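Local coordinates for protein glucose-permease IIA component (Mycoplasma capricolum, PDB 2GPR) that relays phosphoryl groups from phospho-HPr to the IIB domain in the phosphotransferase system that takes up and phosphorylates glucose, at residues Glu23-Val28 against Val119-Ser124. Sequence-based numbering, arbitrary orientation.
Sequences EVEDEV and VPSIKS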
ATOM      1  N   GLU A  23      -9.709  -9.981   5.624  1.00 38.88           N
ATOM      2  CA  GLU A  23     -10.525 -10.131   4.450  1.00 41.39           C
ATOM      3  C   GLU A  23      -9.703 -10.424   3.202  1.00 44.81           C
ATOM      4  O   GLU A  23     -10.222 -10.362   2.084  1.00 46.25           O
ATOM      5  CB  GLU A  23     -11.418  -8.931   4.224  1.00 44.32           C
ATOM      6  CG  GLU A  23     -12.536  -8.831   5.280  1.00 48.48           C
ATOM      7  CD  GLU A  23     -12.925  -7.397   5.598  1.00 52.96           C
ATOM      8  OE1 GLU A  23     -13.466  -6.775   4.571  1.00 54.33           O
ATOM      9  OE2 GLU A  23     -12.733  -6.862   6.697  1.00 54.19           O
ATOM     10  N   VAL A  24      -8.413 -10.727   3.402  1.00 45.73           N
ATOM     11  CA  VAL A  24      -7.467 -11.038   2.333  1.00 45.10           C
ATOM     12  C   VAL A  24      -7.197 -12.527   2.251  1.00 42.33           C
ATOM     13  O   VAL A  24      -6.884 -13.169   3.249  1.00 41.39           O
ATOM     14  CB  VAL A  24      -6.176 -10.299   2.549  1.00 46.58           C
ATOM     15  CG1 VAL A  24      -5.172 -10.675   1.459  1.00 49.34           C
ATOM     16  CG2 VAL A  24      -6.431  -8.806   2.611  1.00 44.53           C
ATOM     17  N   GLU A  25      -7.359 -13.077   1.055  1.00 41.88           N
ATOM     18  CA  GLU A  25      -7.238 -14.505   0.803  1.00 42.02           C
ATOM     19  C   GLU A  25      -5.817 -14.960   0.525  1.00 40.54           C
ATOM     20  O   GLU A  25      -5.510 -15.401  -0.574  1.00 44.21           O
ATOM     21  CB  GLU A  25      -8.134 -14.892  -0.378  1.00 43.68           C
ATOM     22  CG  GLU A  25      -7.935 -13.917  -1.534  1.00 46.33           C
ATOM     23  CD  GLU A  25      -8.754 -12.682  -1.332  1.00 49.85           C
ATOM     24  OE1 GLU A  25     -10.011 -12.964  -1.096  1.00 50.84           O
ATOM     25  OE2 GLU A  25      -8.281 -11.552  -1.259  1.00 51.23           O
ATOM     26  N   ASP A  26      -4.975 -14.839   1.518  1.00 34.83           N
ATOM     27  CA  ASP A  26      -3.589 -15.193   1.412  1.00 30.25           C
ATOM     28  C   ASP A  26      -2.944 -15.229   2.789  1.00 28.31           C
ATOM     29  O   ASP A  26      -2.748 -14.189   3.418  1.00 25.55           O
ATOM     30  CB  ASP A  26      -2.857 -14.190   0.537  1.00 29.43           C
ATOM     31  CG  ASP A  26      -1.381 -14.374   0.569  1.00 32.28           C
ATOM     32  OD1 ASP A  26      -0.697 -14.206   1.544  1.00 34.17           O
ATOM     33  OD2 ASP A  26      -0.890 -14.551  -0.610  1.00 34.75           O
ATOM     34  N   GLU A  27      -2.528 -16.425   3.162  1.00 29.79           N
ATOM     35  CA  GLU A  27      -1.884 -16.764   4.411  1.00 31.61           C
ATOM     36  C   GLU A  27      -0.937 -15.694   4.902  1.00 28.18           C
ATOM     37  O   GLU A  27      -1.044 -15.190   6.020  1.00 26.97           O
ATOM     38  CB  GLU A  27      -1.133 -18.106   4.199  1.00 40.40           C
ATOM     39  CG  GLU A  27       0.382 -18.035   4.500  1.00 48.56           C
ATOM     40  CD  GLU A  27       1.299 -18.569   3.411  1.00 56.11           C
ATOM     41  OE1 GLU A  27       0.898 -19.095   2.380  1.00 57.64           O
ATOM     42  OE2 GLU A  27       2.588 -18.464   3.729  1.00 59.31           O
ATOM     43  N   VAL A  28      -0.007 -15.316   4.030  1.00 24.33           N
ATOM     44  CA  VAL A  28       0.983 -14.344   4.393  1.00 20.46           C
ATOM     45  C   VAL A  28       0.395 -13.018   4.895  1.00 21.12           C
ATOM     46  O   VAL A  28       0.877 -12.416   5.865  1.00 19.45           O
ATOM     47  CB  VAL A  28       1.959 -14.113   3.277  1.00 17.17           C
ATOM     48  CG1 VAL A  28       2.654 -12.789   3.479  1.00 17.30           C
ATOM     49  CG2 VAL A  28       2.965 -15.244   3.140  1.00 16.88           C
ATOM     50  N   VAL A 119      -5.123 -13.129 -11.659  1.00 49.47           N
ATOM     51  CA  VAL A 119      -4.755 -13.438 -10.282  1.00 43.88           C
ATOM     52  C   VAL A 119      -5.915 -13.743  -9.363  1.00 40.46           C
ATOM     53  O   VAL A 119      -7.084 -13.482  -9.646  1.00 40.63           O
ATOM     54  CB  VAL A 119      -3.936 -12.310  -9.694  1.00 42.15           C
ATOM     55  CG1 VAL A 119      -2.631 -12.187 -10.474  1.00 42.17           C
ATOM     56  CG2 VAL A 119      -4.750 -11.015  -9.770  1.00 40.91           C
ATOM     57  N   PRO A 120      -5.549 -14.285  -8.220  1.00 38.39           N
ATOM     58  CA  PRO A 120      -6.512 -14.641  -7.221  1.00 35.44           C
ATOM     59  C   PRO A 120      -7.287 -13.463  -6.683  1.00 32.24           C
ATOM     60  O   PRO A 120      -8.466 -13.593  -6.398  1.00 30.08           O
ATOM     61  CB  PRO A 120      -5.749 -15.355  -6.088  1.00 36.09           C
ATOM     62  CG  PRO A 120      -4.324 -15.570  -6.560  1.00 36.23           C
ATOM     63  CD  PRO A 120      -4.190 -14.832  -7.891  1.00 38.32           C
ATOM     64  N   SER A 121      -6.634 -12.316  -6.537  1.00 33.81           N
ATOM     65  CA  SER A 121      -7.340 -11.158  -6.003  1.00 35.21           C
ATOM     66  C   SER A 121      -6.639  -9.844  -6.284  1.00 36.12           C
ATOM     67  O   SER A 121      -5.419  -9.797  -6.249  1.00 39.47           O
ATOM     68  CB  SER A 121      -7.539 -11.312  -4.507  1.00 35.30           C
ATOM     69  OG  SER A 121      -8.242 -10.198  -4.020  1.00 36.57           O
ATOM     70  N   ILE A 122      -7.414  -8.761  -6.549  1.00 32.30           N
ATOM     71  CA  ILE A 122      -6.830  -7.426  -6.720  1.00 26.43           C
ATOM     72  C   ILE A 122      -6.878  -6.609  -5.421  1.00 23.67           C
ATOM     73  O   ILE A 122      -6.431  -5.469  -5.363  1.00 23.89           O
ATOM     74  CB  ILE A 122      -7.274  -6.605  -7.919  1.00 24.49           C
ATOM     75  CG1 ILE A 122      -8.762  -6.309  -7.868  1.00 25.84           C
ATOM     76  CG2 ILE A 122      -6.873  -7.218  -9.240  1.00 24.81           C
ATOM     77  CD1 ILE A 122      -9.054  -4.852  -8.199  1.00 28.01           C
ATOM     78  N   LYS A 123      -7.455  -7.191  -4.396  1.00 20.45           N
ATOM     79  CA  LYS A 123      -7.473  -6.551  -3.123  1.00 21.96           C
ATOM     80  C   LYS A 123      -6.014  -6.335  -2.765  1.00 22.69           C
ATOM     81  O   LYS A 123      -5.253  -7.280  -2.851  1.00 24.04           O
ATOM     82  CB  LYS A 123      -8.133  -7.474  -2.139  1.00 23.25           C
ATOM     83  CG  LYS A 123      -9.656  -7.415  -2.177  1.00 24.73           C
ATOM     84  CD  LYS A 123     -10.215  -8.332  -1.092  1.00 25.82           C
ATOM     85  CE  LYS A 123     -11.470  -9.072  -1.496  1.00 25.61           C
ATOM     86  NZ  LYS A 123     -11.816 -10.155  -0.553  1.00 27.04           N
ATOM     87  N   SER A 124      -5.622  -5.076  -2.532  1.00 22.90           N
ATOM     88  CA  SER A 124      -4.239  -4.684  -2.320  1.00 23.97           C
ATOM     89  C   SER A 124      -3.852  -4.390  -0.889  1.00 23.00           C
ATOM     90  O   SER A 124      -4.350  -3.455  -0.307  1.00 22.71           O
ATOM     91  CB  SER A 124      -3.894  -3.513  -3.208  1.00 26.51           C
ATOM     92  OG  SER A 124      -4.100  -3.864  -4.587  1.00 28.33           O
TER
HETATM   93  O   HOH W   1     -13.015 -12.891  -0.219  1.00 55.29           O
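Glu25 and Lys123 hold this contact, their side chains crossing at about a right angle, and the carboxylate meets the ammonium group. The salt bridge itself is long and weak, Lys123 NZ to Glu25 OE1 at 3.4 Å, but a water closes a triangle with it, donating to Glu25 OE1 and accepting from Lys123 NZ. Lys123 NZ also donates to Glu23 O at 3.1 Å, a firmer bond than the salt bridge and almost head-on to the carbonyl, with a C=O...N angle of 174°. The other carboxylate oxygen goes to Ser121, whose OG donates to Glu25 OE2 over 3.1 Å, coming from well above the carboxylate plane. With chi1 at 47°, Glu25 tucks CG between its own backbone N and carbonyl carbon, and the bend at chi2 (-82°) turns the face of the carboxylate toward Ser121. Ser121 OG also accepts from Lys123 N (3.1 Å), an ST turn that ties the serine to the lysine backbone. The contact pins the loop just ahead of helix 27-30 to the link between helix 112-118 and strand 124-130; Leu81 touches both Glu25 and Ser121. Lys123 lies about 9 Å, side chain to side chain, from His78, the probable phosphorylation site. The carbonyl, carboxylate and water gathered round Lys123 NZ probably favour its charged form, the water bridging a pair that is itself weak.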